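Local coordinates for protein alanine racemase (Oenococcus oeni PSU-1, PDB 3HUR) that belongs to the alanine racemase family, two-domain proteins with an N-terminal TIM barrel and a C-terminal domain rich in beta strands, at residues Q24-R27 with E28-K31; N68-E71 with A72-R76; K96-D100 with H101-I105. One frame throughout, in Å; residues are numbered along the deposited sequence.

All three interactions are local and lie in the N-terminal TIM-barrel domain. Interaction 1 sits in the last turns of helix 16-30, with its nearest atoms about 16 Å from either of the others. Its grip is mostly backbone, with a threonine hydroxyl and one apolar touch added. Interactions 2 and 3 are neighbours, their centres about 10 Å apart. Arg76 of interaction 2 probably hydrogen-bonds the carbonyl oxygens of His101 and Asp102 in interaction 3, while Ala72 packs on Ile103 and Leu73 on His101. Interaction 2 is acidic and faces the second subunit. Interaction 3 is largely apolar where Phe98 and Ile105 meet. All three are partly buried; interactions 1 and 3 include exposed residues, interaction 2 none.

Interaction 1 (Q24-R27 with E28-K31)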
ATOM      1  N   GLN A  24       7.799 -26.593 -27.066  1.00 38.81           N
ATOM      2  CA  GLN A  24       8.352 -26.970 -28.351  1.00 40.62           C
ATOM      3  C   GLN A  24       9.647 -26.188 -28.746  1.00 41.61           C
ATOM      4  O   GLN A  24      10.602 -26.795 -29.202  1.00 42.44           O
ATOM      5  CB  GLN A  24       7.263 -26.864 -29.428  1.00 40.72           C
ATOM      6  CG  GLN A  24       6.193 -28.012 -29.338  1.00 42.48           C
ATOM      7  CD  GLN A  24       4.811 -27.648 -29.971  1.00 44.61           C
ATOM      8  OE1 GLN A  24       4.585 -26.518 -30.454  1.00 47.81           O
ATOM      9  NE2 GLN A  24       3.888 -28.606 -29.947  1.00 42.25           N
ATOM     10  N   GLU A  25       9.686 -24.868 -28.567  1.00 42.52           N
ATOM     11  CA  GLU A  25      10.854 -24.063 -28.944  1.00 43.00           C
ATOM     12  C   GLU A  25      12.050 -24.425 -28.159  1.00 42.76           C
ATOM     13  O   GLU A  25      13.146 -24.550 -28.708  1.00 42.64           O
ATOM     14  CB  GLU A  25      10.644 -22.574 -28.696  1.00 43.60           C
ATOM     15  CG  GLU A  25       9.793 -21.897 -29.719  1.00 46.27           C
ATOM     16  CD  GLU A  25      10.516 -21.676 -31.010  1.00 48.70           C
ATOM     17  OE1 GLU A  25      11.596 -21.020 -31.009  1.00 50.50           O
ATOM     18  OE2 GLU A  25       9.973 -22.146 -32.020  1.00 50.98           O
ATOM     19  N   ILE A  26      11.855 -24.543 -26.857  1.00 42.85           N
ATOM     20  CA  ILE A  26      12.981 -24.738 -25.983  1.00 43.48           C
ATOM     21  C   ILE A  26      13.517 -26.179 -26.094  1.00 44.66           C
ATOM     22  O   ILE A  26      14.658 -26.457 -25.694  1.00 44.67           O
ATOM     23  CB  ILE A  26      12.658 -24.327 -24.531  1.00 42.81           C
ATOM     24  CG1 ILE A  26      13.945 -24.017 -23.781  1.00 42.61           C
ATOM     25  CG2 ILE A  26      11.881 -25.413 -23.801  1.00 42.59           C
ATOM     26  CD1 ILE A  26      14.691 -22.795 -24.292  1.00 40.70           C
ATOM     27  N   ARG A  27      12.685 -27.082 -26.615  1.00 46.08           N
ATOM     28  CA  ARG A  27      13.118 -28.437 -26.966  1.00 47.55           C
ATOM     29  C   ARG A  27      14.131 -28.344 -28.128  1.00 48.44           C
ATOM     30  O   ARG A  27      15.198 -28.918 -28.063  1.00 47.51           O
ATOM     31  CB  ARG A  27      11.940 -29.316 -27.386  1.00 47.31           C
ATOM     32  CG  ARG A  27      12.248 -30.813 -27.373  1.00 48.41           C
ATOM     33  CD  ARG A  27      11.105 -31.650 -27.969  1.00 50.44           C
ATOM     34  NE  ARG A  27      10.898 -32.876 -27.192  1.00 53.66           N
ATOM     35  CZ  ARG A  27       9.922 -33.078 -26.305  1.00 55.50           C
ATOM     36  NH1 ARG A  27       9.007 -32.143 -26.065  1.00 58.18           N
ATOM     37  NH2 ARG A  27       9.852 -34.234 -25.652  1.00 55.30           N
ATOM     38  N   GLU A  28      13.765 -27.599 -29.167  1.00 49.48           N
ATOM     39  CA  GLU A  28      14.598 -27.455 -30.346  1.00 50.99           C
ATOM     40  C   GLU A  28      15.839 -26.656 -30.036  1.00 49.81           C
ATOM     41  O   GLU A  28      16.847 -26.846 -30.682  1.00 52.19           O
ATOM     42  CB  GLU A  28      13.849 -26.753 -31.498  1.00 51.91           C
ATOM     43  CG  GLU A  28      12.598 -27.481 -31.991  1.00 56.72           C
ATOM     44  CD  GLU A  28      11.691 -26.587 -32.876  1.00 63.68           C
ATOM     45  OE1 GLU A  28      12.251 -25.868 -33.753  1.00 68.06           O
ATOM     46  OE2 GLU A  28      10.432 -26.613 -32.701  1.00 65.89           O
ATOM     47  N   TRP A  29      15.763 -25.753 -29.074  1.00 48.04           N
ATOM     48  CA  TRP A  29      16.858 -24.850 -28.775  1.00 46.02           C
ATOM     49  C   TRP A  29      17.967 -25.601 -28.066  1.00 45.94           C
ATOM     50  O   TRP A  29      19.146 -25.220 -28.146  1.00 45.72           O
ATOM     51  CB  TRP A  29      16.333 -23.746 -27.868  1.00 45.05           C
ATOM     52  CG  TRP A  29      17.294 -22.645 -27.467  1.00 41.20           C
ATOM     53  CD1 TRP A  29      17.873 -22.470 -26.240  1.00 37.55           C
ATOM     54  CD2 TRP A  29      17.711 -21.530 -28.269  1.00 36.99           C
ATOM     55  NE1 TRP A  29      18.638 -21.321 -26.236  1.00 36.51           N
ATOM     56  CE2 TRP A  29      18.553 -20.730 -27.471  1.00 36.02           C
ATOM     57  CE3 TRP A  29      17.470 -21.144 -29.599  1.00 37.80           C
ATOM     58  CZ2 TRP A  29      19.168 -19.562 -27.964  1.00 37.04           C
ATOM     59  CZ3 TRP A  29      18.070 -19.961 -30.085  1.00 36.18           C
ATOM     60  CH2 TRP A  29      18.911 -19.198 -29.266  1.00 36.01           C
ATOM     61  N   THR A  30      17.580 -26.639 -27.342  1.00 45.46           N
ATOM     62  CA  THR A  30      18.512 -27.381 -26.500  1.00 45.18           C
ATOM     63  C   THR A  30      18.732 -28.810 -27.035  1.00 46.25           C
ATOM     64  O   THR A  30      19.457 -29.600 -26.436  1.00 46.28           O
ATOM     65  CB  THR A  30      18.013 -27.407 -25.017  1.00 44.61           C
ATOM     66  OG1 THR A  30      16.862 -28.255 -24.884  1.00 41.65           O
ATOM     67  CG2 THR A  30      17.669 -25.994 -24.535  1.00 42.81           C
ATOM     68  N   LYS A  31      18.109 -29.127 -28.168  1.00 47.57           N
ATOM     69  CA  LYS A  31      18.060 -30.485 -28.686  1.00 48.88           C
ATOM     70  C   LYS A  31      17.777 -31.494 -27.580  1.00 49.03           C
ATOM     71  O   LYS A  31      18.546 -32.408 -27.335  1.00 49.93           O
ATOM     72  CB  LYS A  31      19.377 -30.802 -29.425  1.00 49.74           C
ATOM     73  CG  LYS A  31      19.267 -30.742 -30.950  1.00 52.42           C
ATOM     74  CD  LYS A  31      19.294 -29.319 -31.554  1.00 56.91           C
ATOM     75  CE  LYS A  31      19.288 -29.389 -33.144  1.00 59.95           C
ATOM     76  NZ  LYS A  31      18.726 -28.175 -33.866  1.00 61.31           N
TER
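Thr30 and Ile26 meet through a side-chain hydroxyl and a backbone carbonyl. The bond from Thr30 OG1 to Ile26 O is 3.0 Å long. The hydroxyl lies in the plane of that carbonyl. With chi1 at 71°, OG1 stands between the backbone N and the carbonyl carbon of Thr30, on the side where the preceding turn offers its oxygen. Thr30 N adds a weak, longer bond to the same oxygen and another weak one to Arg27 O. The hydroxyl thus adds a sound bond where the main-chain bonds of Thr30 are weak.

The regular backbone bonds lie one and two residues earlier. Trp29 N donates to Glu25 O at 2.9 Å. Glu28 N reaches Gln24 O at 3.3 Å. At Lys31 the chain takes a positive phi and leaves the helical conformation.

The apolar contact is between Ile26 and Trp29. Ile26 CD1 comes to 3.7 Å from Trp29 CD1, in the five-membered part of the indole. The two side chains run obliquely past each other. Ile26 CG1 and Trp29 CG are each anti to their backbone N (chi1 of Trp29 -178°).

Two like charges come near without touching: Glu25 OE2 and Glu28 OE2 are 4.5 Å apart. Their mutual repulsion is probably modest at this range.

The polar ends of the larger side chains turn to other parts of the fold. Arg27 forms a salt bridge with Asp62 and also bonds Lys33 O. The indole NE1 of Trp29 bonds Ile210 O, and its ring stacks with His213. Ile26 and Thr30 lie against Cys209 of helix 206-211 and Ile223 of strand 222-223, so this end of helix 16-30 packs on the last helix and strand of the barrel.

Interaction 2 (N68-E71 with A72-R76); sequences NLDE and ALELR. With SO4 (sulfate ion), chain D.
Glu71 OE1 lies 3.0 Å from Glu74 OE2, and Lys371 of the second subunit grips both oxygens by salt bridges. The two acceptors would probably repel each other; the shared lysine charge probably offsets this. The two carboxylate planes are turned 77° apart, so the groups meet at a steep angle and do not stack. The Glu71 chain folds back at chi2 (64°), which brings its carboxylate round to the side of Glu74. The Glu74 chain is extended beyond CG.

Asp70 adds a third acid. Its OD2 is 4.4 Å from Glu74 OE2, and its OD1 forms a salt bridge with Arg8 of the second subunit. The three acids thus face basic residues across the subunit interface.

A sulfate ion, probably from the crystallisation liquor, sits beside the start of the helix. Asn68 ND2 donates to its O2 at 3.3 Å, in a nearly straight bond. Glu71 CG packs against sulfate O4 at 3.6 Å. The ion is also bonded by Asp42 N and by Arg8 of the second subunit. Asn68 is the N-cap residue, but its side chain makes no capping bond and in this crystal donates to the sulfate.

Behind the acids the helix is regular. Leu73 N bonds Leu69 O at 3.0 Å, and Leu75 N bonds Glu71 O at the same distance of 3.0 Å. Leu69 CG and Leu73 CD1 lie 4.4 Å apart on another flank, in loose apolar contact. Ala72 packs on Ile84 and Val86 of strand 84-86. This is the helix of a beta-alpha-beta unit, strand 63-66, helix 69-77, strand 84-86, as in the repeating architecture of a TIM barrel.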
ATOM      1  N   ASN A  68       3.963 -29.864  -4.416  1.00 33.90           N
ATOM      2  CA  ASN A  68       3.172 -30.400  -3.334  1.00 33.60           C
ATOM      3  C   ASN A  68       2.479 -31.681  -3.816  1.00 33.68           C
ATOM      4  O   ASN A  68       1.972 -31.777  -4.928  1.00 32.85           O
ATOM      5  CB  ASN A  68       2.123 -29.370  -2.878  1.00 33.70           C
ATOM      6  CG  ASN A  68       2.726 -28.175  -2.115  1.00 34.16           C
ATOM      7  OD1 ASN A  68       3.071 -28.258  -0.896  1.00 37.11           O
ATOM      8  ND2 ASN A  68       2.791 -27.038  -2.804  1.00 31.09           N
ATOM      9  N   LEU A  69       2.490 -32.675  -2.963  1.00 34.57           N
ATOM     10  CA  LEU A  69       1.747 -33.874  -3.200  1.00 35.69           C
ATOM     11  C   LEU A  69       0.296 -33.557  -3.621  1.00 36.46           C
ATOM     12  O   LEU A  69      -0.200 -34.044  -4.637  1.00 36.50           O
ATOM     13  CB  LEU A  69       1.748 -34.680  -1.913  1.00 35.60           C
ATOM     14  CG  LEU A  69       1.097 -36.047  -2.004  1.00 36.64           C
ATOM     15  CD1 LEU A  69       1.765 -36.847  -3.105  1.00 33.59           C
ATOM     16  CD2 LEU A  69       1.159 -36.740  -0.620  1.00 36.54           C
ATOM     17  N   ASP A  70      -0.378 -32.718  -2.853  1.00 37.41           N
ATOM     18  CA  ASP A  70      -1.786 -32.461  -3.113  1.00 38.13           C
ATOM     19  C   ASP A  70      -2.017 -31.924  -4.539  1.00 37.43           C
ATOM     20  O   ASP A  70      -2.948 -32.364  -5.191  1.00 39.40           O
ATOM     21  CB  ASP A  70      -2.472 -31.707  -1.950  1.00 38.58           C
ATOM     22  CG  ASP A  70      -2.386 -30.178  -2.042  1.00 43.22           C
ATOM     23  OD1 ASP A  70      -1.395 -29.614  -2.572  1.00 47.76           O
ATOM     24  OD2 ASP A  70      -3.354 -29.528  -1.545  1.00 49.72           O
ATOM     25  N   GLU A  71      -1.114 -31.130  -5.103  1.00 36.32           N
ATOM     26  CA  GLU A  71      -1.200 -30.809  -6.544  1.00 35.14           C
ATOM     27  C   GLU A  71      -1.052 -32.016  -7.484  1.00 33.87           C
ATOM     28  O   GLU A  71      -1.647 -32.049  -8.571  1.00 32.83           O
ATOM     29  CB  GLU A  71      -0.182 -29.742  -6.943  1.00 35.30           C
ATOM     30  CG  GLU A  71      -0.446 -29.073  -8.292  1.00 36.70           C
ATOM     31  CD  GLU A  71      -1.775 -28.270  -8.323  1.00 42.73           C
ATOM     32  OE1 GLU A  71      -2.368 -27.985  -7.239  1.00 45.59           O
ATOM     33  OE2 GLU A  71      -2.252 -27.954  -9.445  1.00 45.28           O
ATOM     34  N   ALA A  72      -0.219 -32.990  -7.098  1.00 33.26           N
ATOM     35  CA  ALA A  72      -0.069 -34.245  -7.904  1.00 31.76           C
ATOM     36  C   ALA A  72      -1.405 -34.964  -7.934  1.00 29.98           C
ATOM     37  O   ALA A  72      -1.919 -35.229  -8.976  1.00 27.39           O
ATOM     38  CB  ALA A  72       0.997 -35.123  -7.342  1.00 31.16           C
ATOM     39  N   LEU A  73      -1.979 -35.171  -6.758  1.00 30.45           N
ATOM     40  CA  LEU A  73      -3.281 -35.831  -6.601  1.00 31.48           C
ATOM     41  C   LEU A  73      -4.400 -35.149  -7.394  1.00 31.81           C
ATOM     42  O   LEU A  73      -5.140 -35.823  -8.078  1.00 31.98           O
ATOM     43  CB  LEU A  73      -3.634 -35.971  -5.108  1.00 31.48           C
ATOM     44  CG  LEU A  73      -2.605 -36.825  -4.313  1.00 33.09           C
ATOM     45  CD1 LEU A  73      -3.053 -37.200  -2.909  1.00 33.08           C
ATOM     46  CD2 LEU A  73      -2.236 -38.080  -5.031  1.00 30.95           C
ATOM     47  N   GLU A  74      -4.460 -33.820  -7.372  1.00 32.51           N
ATOM     48  CA  GLU A  74      -5.425 -33.087  -8.161  1.00 33.38           C
ATOM     49  C   GLU A  74      -5.232 -33.250  -9.635  1.00 32.48           C
ATOM     50  O   GLU A  74      -6.176 -33.319 -10.388  1.00 33.55           O
ATOM     51  CB  GLU A  74      -5.316 -31.572  -7.895  1.00 35.02           C
ATOM     52  CG  GLU A  74      -5.920 -31.002  -6.600  1.00 38.92           C
ATOM     53  CD  GLU A  74      -5.623 -29.474  -6.466  1.00 44.67           C
ATOM     54  OE1 GLU A  74      -6.318 -28.596  -7.090  1.00 47.93           O
ATOM     55  OE2 GLU A  74      -4.651 -29.175  -5.764  1.00 44.27           O
ATOM     56  N   LEU A  75      -4.003 -33.156 -10.086  1.00 32.63           N
ATOM     57  CA  LEU A  75      -3.705 -33.401 -11.478  1.00 32.34           C
ATOM     58  C   LEU A  75      -4.214 -34.818 -11.863  1.00 32.97           C
ATOM     59  O   LEU A  75      -4.801 -35.014 -12.930  1.00 32.21           O
ATOM     60  CB  LEU A  75      -2.197 -33.233 -11.718  1.00 32.15           C
ATOM     61  CG  LEU A  75      -1.590 -31.803 -11.783  1.00 30.86           C
ATOM     62  CD1 LEU A  75      -0.048 -31.824 -11.692  1.00 28.46           C
ATOM     63  CD2 LEU A  75      -1.993 -31.134 -13.106  1.00 28.71           C
ATOM     64  N   ARG A  76      -4.034 -35.794 -10.975  1.00 33.95           N
ATOM     65  CA  ARG A  76      -4.454 -37.176 -11.280  1.00 35.70           C
ATOM     66  C   ARG A  76      -5.956 -37.249 -11.430  1.00 37.10           C
ATOM     67  O   ARG A  76      -6.451 -37.794 -12.401  1.00 36.94           O
ATOM     68  CB  ARG A  76      -3.983 -38.177 -10.211  1.00 35.20           C
ATOM     69  CG  ARG A  76      -2.515 -38.459 -10.254  1.00 35.10           C
ATOM     70  CD  ARG A  76      -2.151 -39.222 -11.528  1.00 34.86           C
ATOM     71  NE  ARG A  76      -0.712 -39.524 -11.592  1.00 31.01           N
ATOM     72  CZ  ARG A  76       0.014 -39.386 -12.681  1.00 29.83           C
ATOM     73  NH1 ARG A  76      -0.534 -38.948 -13.792  1.00 33.00           N
ATOM     74  NH2 ARG A  76       1.300 -39.641 -12.670  1.00 33.24           N
TER
HETATM   75  S   SO4 D 397       0.667 -25.739  -6.146  1.00 60.09           S
HETATM   76  O1  SO4 D 397       0.509 -24.407  -5.591  1.00 60.27           O
HETATM   77  O2  SO4 D 397       2.013 -26.345  -5.926  1.00 56.66           O
HETATM   78  O3  SO4 D 397      -0.425 -26.498  -5.539  1.00 59.23           O
HETATM   79  O4  SO4 D 397       0.430 -25.603  -7.592  1.00 60.04           O

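Interaction 3 (K96-D100 with H101-I105); sequences KLFID and HDIVI
Phe98 presents one ring face to the CG2 methyl of Ile105, across the Schellman motif that ends helix 95-100. The methyl stands 3.3 Å from the ring centroid and only 12° off the ring normal. This is a close CH-pi contact, with the methyl almost centred. The two side chains cross at about a right angle. At Ile105, chi1 of 70° puts CG1 between the backbone N and the carbonyl carbon, and CG2 anti to the carbonyl carbon, where it meets the ring. Ile105 CD1 also reaches the ring, 3.9 Å from Phe98 CD2.

Ile103 meets the same ring less squarely. Its CG2 is 4.0 Å from Phe98 CD1, and the side chains pass at a slant. Ile103 and Ile105 both point their first side-chain bond at the helix, while Val104 between them points away, as alternation along a strand requires. Leu123 of strand 123-128 and Leu69 of helix 69-77 also pack on Phe98, so the ring sits between barrel strands and the adjoining helix.

Away from the ring contact, Leu97 and His101 lie side by side and point the same way. Leu97 CD2 meets the imidazole at its edge, in the ring plane, 3.7 Å from His101 NE2. Leu73 of helix 69-77 touches His101 as well.

The backbone closes the helix in the Schellman pattern. Asp102, with positive phi, is the C-prime residue. Its N bonds Ile99 O, but the donor sits well above the carbonyl plane. His101 N bonds Leu97 O at 3.1 Å, the last ordinary helical step. The turn then delivers the chain into strand 103-107, and Ile103 N bonds Phe98 O at 2.9 Å, nearly straight at 172° and in the carbonyl plane.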
ATOM      1  N   LYS A  96       2.674 -45.418  -0.291  1.00 44.52           N
ATOM      2  CA  LYS A  96       1.549 -46.014  -0.992  1.00 44.44           C
ATOM      3  C   LYS A  96       0.959 -45.024  -1.958  1.00 44.06           C
ATOM      4  O   LYS A  96       0.602 -45.370  -3.086  1.00 45.07           O
ATOM      5  CB  LYS A  96       0.470 -46.478   0.005  1.00 45.38           C
ATOM      6  N   LEU A  97       0.852 -43.775  -1.549  1.00 43.57           N
ATOM      7  CA  LEU A  97       0.252 -42.790  -2.444  1.00 42.77           C
ATOM      8  C   LEU A  97       1.125 -42.609  -3.656  1.00 41.31           C
ATOM      9  O   LEU A  97       0.647 -42.668  -4.784  1.00 40.96           O
ATOM     10  CB  LEU A  97       0.041 -41.443  -1.743  1.00 43.08           C
ATOM     11  CG  LEU A  97      -1.223 -41.369  -0.900  1.00 44.06           C
ATOM     12  CD1 LEU A  97      -1.288 -40.012  -0.213  1.00 44.22           C
ATOM     13  CD2 LEU A  97      -2.488 -41.657  -1.746  1.00 44.07           C
ATOM     14  N   PHE A  98       2.414 -42.396  -3.420  1.00 40.25           N
ATOM     15  CA  PHE A  98       3.373 -42.233  -4.527  1.00 39.21           C
ATOM     16  C   PHE A  98       3.291 -43.367  -5.522  1.00 39.03           C
ATOM     17  O   PHE A  98       3.223 -43.118  -6.718  1.00 39.46           O
ATOM     18  CB  PHE A  98       4.821 -42.142  -4.043  1.00 38.87           C
ATOM     19  CG  PHE A  98       5.085 -41.048  -3.032  1.00 38.06           C
ATOM     20  CD1 PHE A  98       4.665 -39.748  -3.259  1.00 37.49           C
ATOM     21  CD2 PHE A  98       5.812 -41.315  -1.880  1.00 37.32           C
ATOM     22  CE1 PHE A  98       4.932 -38.760  -2.353  1.00 36.83           C
ATOM     23  CE2 PHE A  98       6.089 -40.305  -0.951  1.00 37.08           C
ATOM     24  CZ  PHE A  98       5.639 -39.046  -1.184  1.00 37.16           C
ATOM     25  N   ILE A  99       3.292 -44.615  -5.046  1.00 39.01           N
ATOM     26  CA  ILE A  99       3.308 -45.761  -5.959  1.00 39.06           C
ATOM     27  C   ILE A  99       1.995 -45.870  -6.716  1.00 38.84           C
ATOM     28  O   ILE A  99       1.983 -46.003  -7.922  1.00 37.76           O
ATOM     29  CB  ILE A  99       3.621 -47.096  -5.217  1.00 39.66           C
ATOM     30  CG1 ILE A  99       5.023 -47.061  -4.610  1.00 39.98           C
ATOM     31  CG2 ILE A  99       3.527 -48.284  -6.165  1.00 39.35           C
ATOM     32  CD1 ILE A  99       5.153 -47.943  -3.366  1.00 39.22           C
ATOM     33  N   ASP A 100       0.882 -45.791  -6.004  1.00 39.48           N
ATOM     34  CA  ASP A 100      -0.412 -46.029  -6.650  1.00 40.47           C
ATOM     35  C   ASP A 100      -0.761 -44.997  -7.696  1.00 39.73           C
ATOM     36  O   ASP A 100      -1.502 -45.301  -8.637  1.00 39.20           O
ATOM     37  CB  ASP A 100      -1.552 -46.074  -5.630  1.00 41.21           C
ATOM     38  CG  ASP A 100      -1.483 -47.308  -4.689  1.00 45.67           C
ATOM     39  OD1 ASP A 100      -0.744 -48.317  -4.998  1.00 45.63           O
ATOM     40  OD2 ASP A 100      -2.191 -47.228  -3.632  1.00 46.94           O
ATOM     41  N   HIS A 101      -0.239 -43.780  -7.526  1.00 39.17           N
ATOM     42  CA  HIS A 101      -0.556 -42.673  -8.430  1.00 38.81           C
ATOM     43  C   HIS A 101       0.588 -42.308  -9.387  1.00 38.25           C
ATOM     44  O   HIS A 101       0.521 -41.260 -10.064  1.00 37.18           O
ATOM     45  CB  HIS A 101      -0.962 -41.443  -7.602  1.00 38.72           C
ATOM     46  CG  HIS A 101      -2.198 -41.648  -6.788  1.00 38.04           C
ATOM     47  ND1 HIS A 101      -3.459 -41.689  -7.351  1.00 37.74           N
ATOM     48  CD2 HIS A 101      -2.370 -41.782  -5.451  1.00 37.11           C
ATOM     49  CE1 HIS A 101      -4.351 -41.857  -6.390  1.00 39.80           C
ATOM     50  NE2 HIS A 101      -3.716 -41.917  -5.229  1.00 38.48           N
ATOM     51  N   ASP A 102       1.628 -43.159  -9.419  1.00 38.26           N
ATOM     52  CA  ASP A 102       2.763 -43.023 -10.339  1.00 38.07           C
ATOM     53  C   ASP A 102       3.432 -41.661 -10.184  1.00 37.24           C
ATOM     54  O   ASP A 102       3.537 -40.876 -11.156  1.00 36.56           O
ATOM     55  CB  ASP A 102       2.301 -43.181 -11.782  1.00 38.59           C
ATOM     56  CG  ASP A 102       3.465 -43.155 -12.766  1.00 43.87           C
ATOM     57  OD1 ASP A 102       4.561 -43.637 -12.350  1.00 49.25           O
ATOM     58  OD2 ASP A 102       3.307 -42.676 -13.944  1.00 47.54           O
ATOM     59  N   ILE A 103       3.832 -41.366  -8.954  1.00 35.56           N
ATOM     60  CA  ILE A 103       4.473 -40.120  -8.642  1.00 35.35           C
ATOM     61  C   ILE A 103       5.929 -40.359  -8.338  1.00 35.33           C
ATOM     62  O   ILE A 103       6.259 -41.185  -7.477  1.00 34.04           O
ATOM     63  CB  ILE A 103       3.826 -39.449  -7.398  1.00 36.11           C
ATOM     64  CG1 ILE A 103       2.357 -39.112  -7.691  1.00 35.70           C
ATOM     65  CG2 ILE A 103       4.626 -38.216  -6.970  1.00 34.07           C
ATOM     66  CD1 ILE A 103       1.665 -38.422  -6.546  1.00 38.23           C
ATOM     67  N   VAL A 104       6.792 -39.629  -9.039  1.00 34.82           N
ATOM     68  CA  VAL A 104       8.207 -39.684  -8.788  1.00 34.60           C
ATOM     69  C   VAL A 104       8.524 -38.865  -7.566  1.00 34.76           C
ATOM     70  O   VAL A 104       8.004 -37.789  -7.415  1.00 35.99           O
ATOM     71  CB  VAL A 104       9.000 -39.082  -9.960  1.00 34.71           C
ATOM     72  CG1 VAL A 104      10.503 -39.037  -9.630  1.00 34.30           C
ATOM     73  CG2 VAL A 104       8.727 -39.836 -11.238  1.00 33.70           C
ATOM     74  N   ILE A 105       9.420 -39.340  -6.712  1.00 35.23           N
ATOM     75  CA  ILE A 105       9.877 -38.566  -5.556  1.00 34.89           C
ATOM     76  C   ILE A 105      11.408 -38.427  -5.558  1.00 35.74           C
ATOM     77  O   ILE A 105      12.108 -39.160  -6.253  1.00 35.14           O
ATOM     78  CB  ILE A 105       9.369 -39.141  -4.222  1.00 35.14           C
ATOM     79  CG1 ILE A 105      10.027 -40.481  -3.874  1.00 35.12           C
ATOM     80  CG2 ILE A 105       7.821 -39.297  -4.243  1.00 34.88           C
ATOM     81  CD1 ILE A 105       9.597 -40.988  -2.517  1.00 33.04           C
TER